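PDB 2XUA: 3-oxoadipate enol-lactonase from Burkholderia xenovorans, which probably catalyses the hydrolytic ring opening of 3-oxoadipate enol-lactone to 3-oxoadipate, a step in the bacterial breakdown of catechol and related aromatics. Local coordinates for residues A8-E13 with D59-G64; G20-N25 with T88-R93; D81-M86 with V107-R112. One frame throughout, in Å; residues are numbered along the deposited sequence.

How the contacts relate
From the N terminus, the hairpin at 8-13 meets the loop 59-64 in contact 1, closing a loop that holds the rest of strand 12-19, strands 28-32 and 54-58 and helix 43-52. Contact 2 starts inside that loop, at 20-25, and ends beyond it at 88-93, so the two cross. Contact 3, between 81-86 and 107-112, opens after contact 1 has closed and crosses contact 2. Asp81 of contact 3 receives both Arg61 and Asn10 of contact 1, and Met86 O probably accepts a hydrogen bond from Ile91 N. Together they join the hairpin edge of the sheet and the loop 20-25 to helix 75-88 and its end, and that helix to helix 101-112.

Contact 1: residues A8-E13 with D59-G64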
ATOM      1  N   ALA B   8      -5.055  11.626 -17.163  1.00 27.58           N
ATOM      2  CA  ALA B   8      -5.591  12.976 -17.031  1.00 28.19           C
ATOM      3  C   ALA B   8      -7.055  12.949 -17.474  1.00 29.16           C
ATOM      4  O   ALA B   8      -7.359  12.678 -18.649  1.00 29.39           O
ATOM      5  CB  ALA B   8      -4.783  13.950 -17.898  1.00 29.75           C
ATOM      6  N   VAL B   9      -7.955  13.180 -16.528  1.00 28.23           N
ATOM      7  CA  VAL B   9      -9.361  12.963 -16.723  1.00 29.81           C
ATOM      8  C   VAL B   9     -10.165  14.005 -15.949  1.00 31.03           C
ATOM      9  O   VAL B   9      -9.821  14.302 -14.822  1.00 30.16           O
ATOM     10  CB  VAL B   9      -9.780  11.531 -16.273  1.00 30.23           C
ATOM     11  CG1 VAL B   9      -9.222  11.192 -14.950  1.00 30.53           C
ATOM     12  CG2 VAL B   9     -11.250  11.450 -16.173  1.00 33.65           C
ATOM     13  N   ASN B  10     -11.219  14.577 -16.561  1.00 32.58           N
ATOM     14  CA  ASN B  10     -12.162  15.480 -15.834  1.00 33.77           C
ATOM     15  C   ASN B  10     -11.410  16.640 -15.159  1.00 33.61           C
ATOM     16  O   ASN B  10     -11.791  17.093 -14.071  1.00 34.42           O
ATOM     17  CB  ASN B  10     -12.995  14.658 -14.799  1.00 33.30           C
ATOM     18  CG  ASN B  10     -14.388  15.253 -14.491  1.00 37.31           C
ATOM     19  OD1 ASN B  10     -15.037  15.921 -15.329  1.00 36.31           O
ATOM     20  ND2 ASN B  10     -14.869  14.971 -13.266  1.00 36.08           N
ATOM     21  N   GLY B  11     -10.356  17.128 -15.807  1.00 33.47           N
ATOM     22  CA  GLY B  11      -9.529  18.200 -15.253  1.00 33.40           C
ATOM     23  C   GLY B  11      -8.676  17.860 -14.028  1.00 33.03           C
ATOM     24  O   GLY B  11      -8.273  18.768 -13.291  1.00 33.30           O
ATOM     25  N   THR B  12      -8.389  16.568 -13.814  1.00 32.28           N
ATOM     26  CA  THR B  12      -7.354  16.113 -12.839  1.00 31.50           C
ATOM     27  C   THR B  12      -6.521  14.992 -13.434  1.00 30.24           C
ATOM     28  O   THR B  12      -6.743  14.597 -14.560  1.00 30.63           O
ATOM     29  CB  THR B  12      -7.900  15.332 -11.602  1.00 31.92           C
ATOM     30  OG1 THR B  12      -9.320  15.120 -11.645  1.00 35.40           O
ATOM     31  CG2 THR B  12      -7.377  15.845 -10.309  1.00 29.60           C
ATOM     32  N   GLU B  13      -5.655  14.413 -12.600  1.00 28.88           N
ATOM     33  CA  GLU B  13      -4.867  13.235 -12.910  1.00 28.13           C
ATOM     34  C   GLU B  13      -5.114  12.122 -11.856  1.00 25.77           C
ATOM     35  O   GLU B  13      -4.924  12.344 -10.659  1.00 24.06           O
ATOM     36  CB  GLU B  13      -3.390  13.622 -12.919  1.00 29.48           C
ATOM     37  CG  GLU B  13      -2.447  12.554 -13.460  1.00 33.63           C
ATOM     38  CD  GLU B  13      -0.997  13.063 -13.599  1.00 40.19           C
ATOM     39  OE1 GLU B  13      -0.719  14.272 -13.357  1.00 42.18           O
ATOM     40  OE2 GLU B  13      -0.116  12.259 -13.942  1.00 39.85           O
ATOM     41  N   ASP B  59      -7.157   5.647  -7.458  1.00 13.18           N
ATOM     42  CA  ASP B  59      -7.116   6.545  -6.309  1.00 13.72           C
ATOM     43  C   ASP B  59      -8.052   7.707  -6.598  1.00 14.92           C
ATOM     44  O   ASP B  59      -7.851   8.490  -7.547  1.00 13.18           O
ATOM     45  CB  ASP B  59      -5.690   7.011  -6.036  1.00 11.07           C
ATOM     46  CG  ASP B  59      -4.838   5.909  -5.378  1.00 13.62           C
ATOM     47  OD1 ASP B  59      -5.408   4.917  -4.956  1.00 13.64           O
ATOM     48  OD2 ASP B  59      -3.605   6.012  -5.259  1.00 14.32           O
ATOM     49  N   THR B  60      -9.070   7.823  -5.759  1.00 16.04           N
ATOM     50  CA  THR B  60     -10.019   8.952  -5.887  1.00 15.61           C
ATOM     51  C   THR B  60      -9.242  10.272  -5.849  1.00 15.52           C
ATOM     52  O   THR B  60      -8.205  10.376  -5.211  1.00 15.47           O
ATOM     53  CB  THR B  60     -11.011   8.868  -4.702  1.00 15.87           C
ATOM     54  OG1 THR B  60     -11.706   7.610  -4.742  1.00 16.28           O
ATOM     55  CG2 THR B  60     -12.079  10.038  -4.759  1.00 14.15           C
ATOM     56  N   ARG B  61      -9.718  11.314  -6.519  1.00 16.74           N
ATOM     57  CA  ARG B  61      -9.016  12.601  -6.426  1.00 17.09           C
ATOM     58  C   ARG B  61      -8.790  12.974  -4.946  1.00 16.70           C
ATOM     59  O   ARG B  61      -9.593  12.661  -4.074  1.00 15.91           O
ATOM     60  CB  ARG B  61      -9.825  13.730  -7.118  1.00 17.18           C
ATOM     61  CG  ARG B  61     -11.234  13.852  -6.630  1.00 19.90           C
ATOM     62  CD  ARG B  61     -11.774  15.275  -7.123  1.00 25.12           C
ATOM     63  NE  ARG B  61     -11.912  15.275  -8.591  1.00 24.64           N
ATOM     64  CZ  ARG B  61     -11.926  16.359  -9.372  1.00 30.70           C
ATOM     65  NH1 ARG B  61     -11.813  17.580  -8.845  1.00 29.84           N
ATOM     66  NH2 ARG B  61     -12.093  16.219 -10.686  1.00 27.40           N
ATOM     67  N   GLY B  62      -7.682  13.620  -4.690  1.00 17.44           N
ATOM     68  CA  GLY B  62      -7.277  14.002  -3.344  1.00 18.07           C
ATOM     69  C   GLY B  62      -6.630  12.886  -2.548  1.00 18.24           C
ATOM     70  O   GLY B  62      -6.295  13.122  -1.397  1.00 17.79           O
ATOM     71  N   HIS B  63      -6.510  11.675  -3.136  1.00 17.45           N
ATOM     72  CA  HIS B  63      -6.025  10.472  -2.401  1.00 16.71           C
ATOM     73  C   HIS B  63      -4.845   9.798  -3.080  1.00 17.21           C
ATOM     74  O   HIS B  63      -4.613   9.939  -4.293  1.00 17.15           O
ATOM     75  CB  HIS B  63      -7.126   9.404  -2.265  1.00 15.85           C
ATOM     76  CG  HIS B  63      -8.274   9.804  -1.371  1.00 17.69           C
ATOM     77  ND1 HIS B  63      -9.265  10.680  -1.771  1.00 16.90           N
ATOM     78  CD2 HIS B  63      -8.581   9.443  -0.096  1.00 13.72           C
ATOM     79  CE1 HIS B  63     -10.125  10.846  -0.776  1.00 19.61           C
ATOM     80  NE2 HIS B  63      -9.739  10.094   0.245  1.00 14.54           N
ATOM     81  N   GLY B  64      -4.087   9.057  -2.273  1.00 18.21           N
ATOM     82  CA  GLY B  64      -3.196   8.064  -2.799  1.00 17.19           C
ATOM     83  C   GLY B  64      -2.182   8.761  -3.652  1.00 18.96           C
ATOM     84  O   GLY B  64      -1.527   9.726  -3.182  1.00 19.26           O
TER
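Thr12 and Arg61 face each other with CA atoms 7.5 Å apart, Thr12 closing a type I' turn from Val9 and Arg61 lying in a type II turn from Thr60 to His63. Asn10 and Gly11 suit the first turn because both backbones take positive phi, and Gly62 does the same for the second. The Arg61 side chain, bent at chi3 (68°), brings its guanidinium up to the hairpin. Thr12 OG1 sits over one face, 3.1 Å from Arg61 NH2, too poorly angled for a hydrogen bond, and instead donates weakly to Val9 O (3.3 Å); Asn10 O approaches the edge, in plane, 3.5 Å from the same NH2. The firmer hold comes from Asp81, whose OD2 forms a salt bridge with Arg61 NE and whose OD1 accepts a hydrogen bond from Asn10 ND2; Tyr73 adds a cation-pi contact to Arg61. At the backbone, His63 ND1 donates to Arg61 O from above the carbonyl plane, and Asn189 ND2 also binds it, so two donors hold this turn carbonyl. The contact anchors the hairpin between strands 6-9 and 12-19 to the loop after strand 54-58, with helix 75-88 supplying the shared carboxylate and helix 183-195 meeting Thr60 and His63 through Asn189.

Contact 2: residues G20-N25 with T88-R93; sequences GERHGN and TLKIAR
Arg22 NH2 donates to the backbone oxygen Leu89 O at 3.0 Å, the one hydrogen bond between 20-25 and 88-93. It is fairly straight, with an N-H...O angle of 160°, and the oxygen lies at the guanidinium edge, close to its plane; the nitrogen is tilted 25° from the carbonyl plane. Arginine suits the place because its long chain can span backbones whose CA atoms stay 9.9 Å apart at Arg22 and Leu89, while bends at chi2 and chi3 steer the guanidinium edge toward Leu89 O. The carbonyl comes just before Lys90, the first residue to leave helical angles after helix 75-88, whose positive phi goes with a Schellman motif. Carbonyls at such an end tend to carry partial negative charge, which would favour a cationic partner. Leu89 CB borders the same NH2 with aliphatic surface. Lys90 NZ comes within 4.0 Å of Arg22 NH2, a close approach of like charges, probably unfavourable but eased by solvent, with the lysine end probably mobile. His23 CE1 lies 3.5 Å above one face of the Arg22 guanidinium, displaced from its centre. The type I turn from Glu21 to Gly24 carries both side chains, and Gly24 fits where a CB would be crowded by Glu21 O. Leu89 turns its own side chain inward onto Tyr16 and Ile18 of strand 12-19 and Leu56 of strand 54-58, while Arg22 rests on Trp28 of strand 28-32; the contact therefore joins the loop between strands 12-19 and 28-32 to the link from helix 75-88 to strand 94-99.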
ATOM      1  N   GLY B  20      -6.453  -8.810 -14.018  1.00 16.93           N
ATOM      2  CA  GLY B  20      -7.134  -9.668 -14.965  1.00 16.66           C
ATOM      3  C   GLY B  20      -6.515  -9.397 -16.346  1.00 19.48           C
ATOM      4  O   GLY B  20      -5.685  -8.517 -16.505  1.00 20.43           O
ATOM      5  N   GLU B  21      -6.904 -10.144 -17.367  1.00 21.57           N
ATOM      6  CA  GLU B  21      -6.246 -10.021 -18.696  1.00 22.99           C
ATOM      7  C   GLU B  21      -6.821  -8.772 -19.380  1.00 22.04           C
ATOM      8  O   GLU B  21      -7.965  -8.801 -19.774  1.00 21.70           O
ATOM      9  CB  GLU B  21      -6.596 -11.272 -19.502  1.00 24.32           C
ATOM     10  CG  GLU B  21      -5.434 -12.240 -19.766  1.00 33.79           C
ATOM     11  CD  GLU B  21      -4.471 -12.437 -18.592  1.00 43.30           C
ATOM     12  OE1 GLU B  21      -3.260 -12.071 -18.735  1.00 47.43           O
ATOM     13  OE2 GLU B  21      -4.920 -12.964 -17.545  1.00 47.20           O
ATOM     14  N   ARG B  22      -6.070  -7.693 -19.522  1.00 22.60           N
ATOM     15  CA  ARG B  22      -6.723  -6.373 -19.765  1.00 23.69           C
ATOM     16  C   ARG B  22      -7.366  -6.250 -21.189  1.00 23.93           C
ATOM     17  O   ARG B  22      -8.365  -5.518 -21.390  1.00 20.53           O
ATOM     18  CB  ARG B  22      -5.870  -5.175 -19.221  1.00 25.35           C
ATOM     19  CG  ARG B  22      -5.260  -4.041 -20.094  1.00 28.72           C
ATOM     20  CD  ARG B  22      -6.215  -3.465 -21.074  1.00 30.30           C
ATOM     21  NE  ARG B  22      -6.267  -2.012 -21.305  1.00 28.02           N
ATOM     22  CZ  ARG B  22      -7.406  -1.463 -21.757  1.00 30.05           C
ATOM     23  NH1 ARG B  22      -8.445  -2.269 -21.957  1.00 26.64           N
ATOM     24  NH2 ARG B  22      -7.555  -0.157 -22.000  1.00 29.62           N
ATOM     25  N   HIS B  23      -6.854  -7.084 -22.112  1.00 23.32           N
ATOM     26  CA  HIS B  23      -7.480  -7.255 -23.452  1.00 23.75           C
ATOM     27  C   HIS B  23      -8.362  -8.480 -23.664  1.00 22.97           C
ATOM     28  O   HIS B  23      -8.720  -8.836 -24.822  1.00 22.70           O
ATOM     29  CB  HIS B  23      -6.403  -7.083 -24.534  1.00 22.65           C
ATOM     30  CG  HIS B  23      -5.843  -5.702 -24.526  1.00 23.70           C
ATOM     31  ND1 HIS B  23      -6.642  -4.593 -24.739  1.00 25.06           N
ATOM     32  CD2 HIS B  23      -4.613  -5.233 -24.224  1.00 22.29           C
ATOM     33  CE1 HIS B  23      -5.909  -3.503 -24.637  1.00 24.00           C
ATOM     34  NE2 HIS B  23      -4.680  -3.860 -24.326  1.00 22.63           N
ATOM     35  N   GLY B  24      -8.719  -9.119 -22.554  1.00 20.58           N
ATOM     36  CA  GLY B  24      -9.657 -10.232 -22.596  1.00 18.56           C
ATOM     37  C   GLY B  24     -11.079  -9.743 -22.804  1.00 17.37           C
ATOM     38  O   GLY B  24     -11.338  -8.523 -23.027  1.00 16.59           O
ATOM     39  N   ASN B  25     -12.005 -10.692 -22.691  1.00 17.16           N
ATOM     40  CA  ASN B  25     -13.420 -10.419 -22.977  1.00 15.67           C
ATOM     41  C   ASN B  25     -14.304 -10.468 -21.734  1.00 16.63           C
ATOM     42  O   ASN B  25     -15.515 -10.497 -21.859  1.00 16.49           O
ATOM     43  CB  ASN B  25     -13.913 -11.356 -24.080  1.00 17.73           C
ATOM     44  CG  ASN B  25     -14.184 -12.793 -23.622  1.00 13.39           C
ATOM     45  OD1 ASN B  25     -15.030 -13.449 -24.216  1.00 18.85           O
ATOM     46  ND2 ASN B  25     -13.459 -13.292 -22.637  1.00 12.97           N
ATOM     47  N   THR B  88     -11.244   6.883 -21.013  1.00 23.20           N
ATOM     48  CA  THR B  88      -9.790   6.801 -21.302  1.00 22.12           C
ATOM     49  C   THR B  88      -9.365   5.379 -21.615  1.00 21.39           C
ATOM     50  O   THR B  88      -8.546   5.171 -22.506  1.00 18.28           O
ATOM     51  CB  THR B  88      -8.884   7.304 -20.123  1.00 23.25           C
ATOM     52  OG1 THR B  88      -9.063   8.714 -19.940  1.00 27.97           O
ATOM     53  CG2 THR B  88      -7.417   7.085 -20.426  1.00 23.80           C
ATOM     54  N   LEU B  89      -9.888   4.420 -20.846  1.00 20.49           N
ATOM     55  CA  LEU B  89      -9.578   2.976 -21.054  1.00 21.15           C
ATOM     56  C   LEU B  89     -10.456   2.266 -22.095  1.00 20.30           C
ATOM     57  O   LEU B  89     -10.314   1.089 -22.344  1.00 19.56           O
ATOM     58  CB  LEU B  89      -9.551   2.247 -19.698  1.00 19.69           C
ATOM     59  CG  LEU B  89      -8.579   2.837 -18.684  1.00 17.27           C
ATOM     60  CD1 LEU B  89      -8.791   2.170 -17.325  1.00 18.69           C
ATOM     61  CD2 LEU B  89      -7.095   2.668 -19.102  1.00 20.72           C
ATOM     62  N   LYS B  90     -11.320   3.048 -22.766  1.00 21.65           N
ATOM     63  CA  LYS B  90     -12.313   2.534 -23.729  1.00 22.42           C
ATOM     64  C   LYS B  90     -13.300   1.555 -23.084  1.00 20.93           C
ATOM     65  O   LYS B  90     -13.875   0.668 -23.744  1.00 22.09           O
ATOM     66  CB  LYS B  90     -11.653   1.995 -25.035  1.00 22.40           C
ATOM     67  CG  LYS B  90     -10.815   3.070 -25.776  1.00 27.57           C
ATOM     68  CD  LYS B  90      -9.770   2.413 -26.740  1.00 33.29           C
ATOM     69  CE  LYS B  90      -8.258   2.613 -26.306  1.00 37.86           C
ATOM     70  NZ  LYS B  90      -7.454   1.449 -25.646  1.00 35.83           N
ATOM     71  N   ILE B  91     -13.479   1.681 -21.774  1.00 19.75           N
ATOM     72  CA  ILE B  91     -14.415   0.790 -21.074  1.00 18.83           C
ATOM     73  C   ILE B  91     -15.853   1.296 -21.328  1.00 19.85           C
ATOM     74  O   ILE B  91     -16.159   2.422 -20.943  1.00 19.96           O
ATOM     75  CB  ILE B  91     -14.185   0.797 -19.576  1.00 17.04           C
ATOM     76  CG1 ILE B  91     -12.852   0.136 -19.234  1.00 19.19           C
ATOM     77  CG2 ILE B  91     -15.350   0.117 -18.864  1.00 15.87           C
ATOM     78  CD1 ILE B  91     -12.467   0.326 -17.793  1.00 19.98           C
ATOM     79  N   ALA B  92     -16.710   0.484 -21.932  1.00 20.19           N
ATOM     80  CA  ALA B  92     -18.016   1.005 -22.281  1.00 21.84           C
ATOM     81  C   ALA B  92     -19.068   0.809 -21.186  1.00 21.38           C
ATOM     82  O   ALA B  92     -19.992   1.606 -21.094  1.00 22.93           O
ATOM     83  CB  ALA B  92     -18.528   0.433 -23.610  1.00 20.76           C
ATOM     84  N   ARG B  93     -18.974  -0.287 -20.448  1.00 21.18           N
ATOM     85  CA  ARG B  93     -19.900  -0.572 -19.363  1.00 21.04           C
ATOM     86  C   ARG B  93     -19.139  -1.340 -18.295  1.00 19.89           C
ATOM     87  O   ARG B  93     -18.183  -2.067 -18.610  1.00 20.58           O
ATOM     88  CB  ARG B  93     -21.041  -1.422 -19.897  1.00 21.07           C
ATOM     89  CG  ARG B  93     -22.256  -1.628 -18.990  1.00 26.59           C
ATOM     90  CD  ARG B  93     -23.466  -1.865 -19.928  1.00 37.32           C
ATOM     91  NE  ARG B  93     -24.221  -3.115 -19.765  1.00 43.64           N
ATOM     92  CZ  ARG B  93     -23.733  -4.359 -19.873  1.00 47.40           C
ATOM     93  NH1 ARG B  93     -22.441  -4.601 -20.075  1.00 47.56           N
ATOM     94  NH2 ARG B  93     -24.558  -5.394 -19.751  1.00 49.45           N
TER

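Contact 3: residues D81-M86 with V107-R112; sequences DVLGLM and VALAAR
Two neighbouring helices of the alpha/beta hydrolase fold, 75-88 and 101-112, meet where Leu109 enters between Val82 and Leu83. No hydrogen bond crosses this junction; it is made of aliphatic carbons alone, and the backbones come nearest at Val82 and Leu109, with CA atoms 8.6 Å apart. Leucine is well chosen for the bridging position, because its two methyl groups serve a different partner each. Leu109 CD2 is set against the forked end of Val82, at 3.8 Å from Val82 CG1 and 3.8 Å from Val82 CG2, so that the methyl rests between the two branches. The other methyl, Leu109 CD1, goes to Leu83, 3.9 Å from Leu83 CG, and there the side chains slide past one another in opposite directions. The Leu109 torsions, chi1 -111° and chi2 -2°, are strained, so the exact placing of the two methyls is less certain. Val82 holds CG1 anti to its backbone N (chi1 174°), a conformation that valine commonly takes in helices, and presents both methyls to Leu109. Branched aliphatic side chains suit this largely buried junction, with Leu83 nearer its edge. Leu109 also touches Thr79 one turn earlier on helix 75-88, Val82 reaches Tyr58 of strand 54-58, and near the end of its helix Arg112 forms salt bridges with Glu76 and Glu201. Helix 75-88 belongs to the beta-alpha-beta crossover from strand 54-58 to strand 94-99, and helix 101-112 starts at the turn after strand 94-99, where Gly98, Ser100 and Gly102 form a pattern consistent with a nucleophile elbow. Such side-by-side packing of the helix before the elbow strand with the helix after it belongs to the core architecture of alpha/beta hydrolases.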
ATOM      1  N   ASP B  81     -15.012  11.675 -12.738  1.00 22.84           N
ATOM      2  CA  ASP B  81     -13.730  11.045 -12.631  1.00 22.86           C
ATOM      3  C   ASP B  81     -13.825   9.577 -13.096  1.00 21.37           C
ATOM      4  O   ASP B  81     -12.978   9.154 -13.870  1.00 22.00           O
ATOM      5  CB  ASP B  81     -13.207  11.154 -11.206  1.00 22.56           C
ATOM      6  CG  ASP B  81     -12.723  12.542 -10.885  1.00 25.60           C
ATOM      7  OD1 ASP B  81     -12.710  13.440 -11.788  1.00 25.77           O
ATOM      8  OD2 ASP B  81     -12.291  12.746  -9.753  1.00 23.86           O
ATOM      9  N   VAL B  82     -14.830   8.837 -12.634  1.00 21.16           N
ATOM     10  CA  VAL B  82     -14.991   7.376 -12.950  1.00 21.29           C
ATOM     11  C   VAL B  82     -15.234   7.304 -14.423  1.00 22.39           C
ATOM     12  O   VAL B  82     -14.519   6.616 -15.147  1.00 21.65           O
ATOM     13  CB  VAL B  82     -16.173   6.701 -12.201  1.00 21.25           C
ATOM     14  CG1 VAL B  82     -16.378   5.206 -12.687  1.00 20.04           C
ATOM     15  CG2 VAL B  82     -15.929   6.693 -10.681  1.00 21.21           C
ATOM     16  N   LEU B  83     -16.191   8.108 -14.885  1.00 21.33           N
ATOM     17  CA  LEU B  83     -16.501   8.137 -16.321  1.00 22.08           C
ATOM     18  C   LEU B  83     -15.347   8.471 -17.257  1.00 21.14           C
ATOM     19  O   LEU B  83     -15.150   7.759 -18.235  1.00 22.23           O
ATOM     20  CB  LEU B  83     -17.711   9.028 -16.586  1.00 22.68           C
ATOM     21  CG  LEU B  83     -18.942   8.555 -15.877  1.00 24.35           C
ATOM     22  CD1 LEU B  83     -19.960   9.687 -16.074  1.00 31.30           C
ATOM     23  CD2 LEU B  83     -19.493   7.222 -16.410  1.00 26.64           C
ATOM     24  N   GLY B  84     -14.554   9.468 -16.924  1.00 20.17           N
ATOM     25  CA  GLY B  84     -13.406   9.860 -17.717  1.00 22.05           C
ATOM     26  C   GLY B  84     -12.313   8.804 -17.725  1.00 22.42           C
ATOM     27  O   GLY B  84     -11.686   8.524 -18.781  1.00 22.31           O
ATOM     28  N   LEU B  85     -12.082   8.190 -16.552  1.00 21.52           N
ATOM     29  CA  LEU B  85     -11.198   7.015 -16.494  1.00 20.13           C
ATOM     30  C   LEU B  85     -11.678   5.865 -17.384  1.00 19.90           C
ATOM     31  O   LEU B  85     -10.890   5.288 -18.152  1.00 19.22           O
ATOM     32  CB  LEU B  85     -11.074   6.545 -15.024  1.00 18.47           C
ATOM     33  CG  LEU B  85     -10.050   5.430 -14.752  1.00 21.67           C
ATOM     34  CD1 LEU B  85      -8.630   5.775 -15.221  1.00 19.12           C
ATOM     35  CD2 LEU B  85     -10.034   5.062 -13.238  1.00 22.21           C
HETATM   36  N   MSE B  86     -12.956   5.477 -17.242  1.00 19.93           N
HETATM   37  CA  MSE B  86     -13.524   4.454 -18.133  1.00 20.79           C
HETATM   38  C   MSE B  86     -13.379   4.819 -19.598  1.00 21.32           C
HETATM   39  O   MSE B  86     -12.913   4.013 -20.425  1.00 19.26           O
HETATM   40  CB  MSE B  86     -14.978   4.251 -17.806  1.00 21.01           C
HETATM   41  CG  MSE B  86     -15.142   3.379 -16.602  1.00 21.30           C
HETATM   42 SE   MSE B  86     -16.970   3.473 -15.984  1.00 29.73          SE
HETATM   43  CE  MSE B  86     -17.825   2.517 -17.477  1.00 21.46           C
ATOM     44  N   VAL B 107     -24.033   5.047  -6.271  1.00 19.31           N
ATOM     45  CA  VAL B 107     -25.442   5.478  -6.371  1.00 19.90           C
ATOM     46  C   VAL B 107     -25.578   6.537  -7.452  1.00 20.35           C
ATOM     47  O   VAL B 107     -26.463   6.408  -8.278  1.00 23.58           O
ATOM     48  CB  VAL B 107     -26.010   6.009  -5.002  1.00 19.54           C
ATOM     49  CG1 VAL B 107     -27.379   6.671  -5.188  1.00 19.98           C
ATOM     50  CG2 VAL B 107     -26.021   4.882  -3.981  1.00 16.23           C
ATOM     51  N   ALA B 108     -24.729   7.568  -7.471  1.00 21.12           N
ATOM     52  CA  ALA B 108     -24.781   8.588  -8.530  1.00 21.44           C
ATOM     53  C   ALA B 108     -24.618   7.992  -9.943  1.00 23.78           C
ATOM     54  O   ALA B 108     -25.317   8.399 -10.916  1.00 22.71           O
ATOM     55  CB  ALA B 108     -23.777   9.631  -8.324  1.00 20.04           C
ATOM     56  N   LEU B 109     -23.671   7.065 -10.065  1.00 22.51           N
ATOM     57  CA  LEU B 109     -23.342   6.466 -11.336  1.00 22.70           C
ATOM     58  C   LEU B 109     -24.520   5.634 -11.790  1.00 23.74           C
ATOM     59  O   LEU B 109     -24.970   5.804 -12.930  1.00 24.76           O
ATOM     60  CB  LEU B 109     -22.096   5.601 -11.179  1.00 21.14           C
ATOM     61  CG  LEU B 109     -20.729   5.885 -11.771  1.00 25.11           C
ATOM     62  CD1 LEU B 109     -20.492   7.100 -12.651  1.00 23.34           C
ATOM     63  CD2 LEU B 109     -19.592   5.635 -10.739  1.00 19.76           C
ATOM     64  N   ALA B 110     -25.059   4.775 -10.923  1.00 23.88           N
ATOM     65  CA  ALA B 110     -26.184   3.948 -11.308  1.00 26.41           C
ATOM     66  C   ALA B 110     -27.468   4.732 -11.633  1.00 27.87           C
ATOM     67  O   ALA B 110     -28.270   4.228 -12.409  1.00 28.53           O
ATOM     68  CB  ALA B 110     -26.491   2.867 -10.274  1.00 26.27           C
ATOM     69  N   ALA B 111     -27.656   5.896 -10.988  1.00 28.11           N
ATOM     70  CA  ALA B 111     -28.839   6.741 -11.164  1.00 28.38           C
ATOM     71  C   ALA B 111     -28.759   7.603 -12.420  1.00 28.65           C
ATOM     72  O   ALA B 111     -29.732   7.745 -13.161  1.00 28.42           O
ATOM     73  CB  ALA B 111     -29.006   7.659  -9.908  1.00 28.04           C
ATOM     74  N   ARG B 112     -27.602   8.219 -12.613  1.00 27.94           N
ATOM     75  CA  ARG B 112     -27.419   9.199 -13.640  1.00 29.17           C
ATOM     76  C   ARG B 112     -26.692   8.562 -14.849  1.00 29.34           C
ATOM     77  O   ARG B 112     -26.613   9.197 -15.876  1.00 29.38           O
ATOM     78  CB  ARG B 112     -26.605  10.390 -13.119  1.00 28.71           C
ATOM     79  CG  ARG B 112     -27.130  11.047 -11.809  1.00 28.87           C
ATOM     80  CD  ARG B 112     -26.093  11.964 -11.241  1.00 29.56           C
ATOM     81  NE  ARG B 112     -26.576  12.591 -10.019  1.00 34.71           N
ATOM     82  CZ  ARG B 112     -25.990  13.581  -9.357  1.00 34.70           C
ATOM     83  NH1 ARG B 112     -24.856  14.135  -9.767  1.00 33.69           N
ATOM     84  NH2 ARG B 112     -26.572  14.043  -8.263  1.00 37.33           N
TER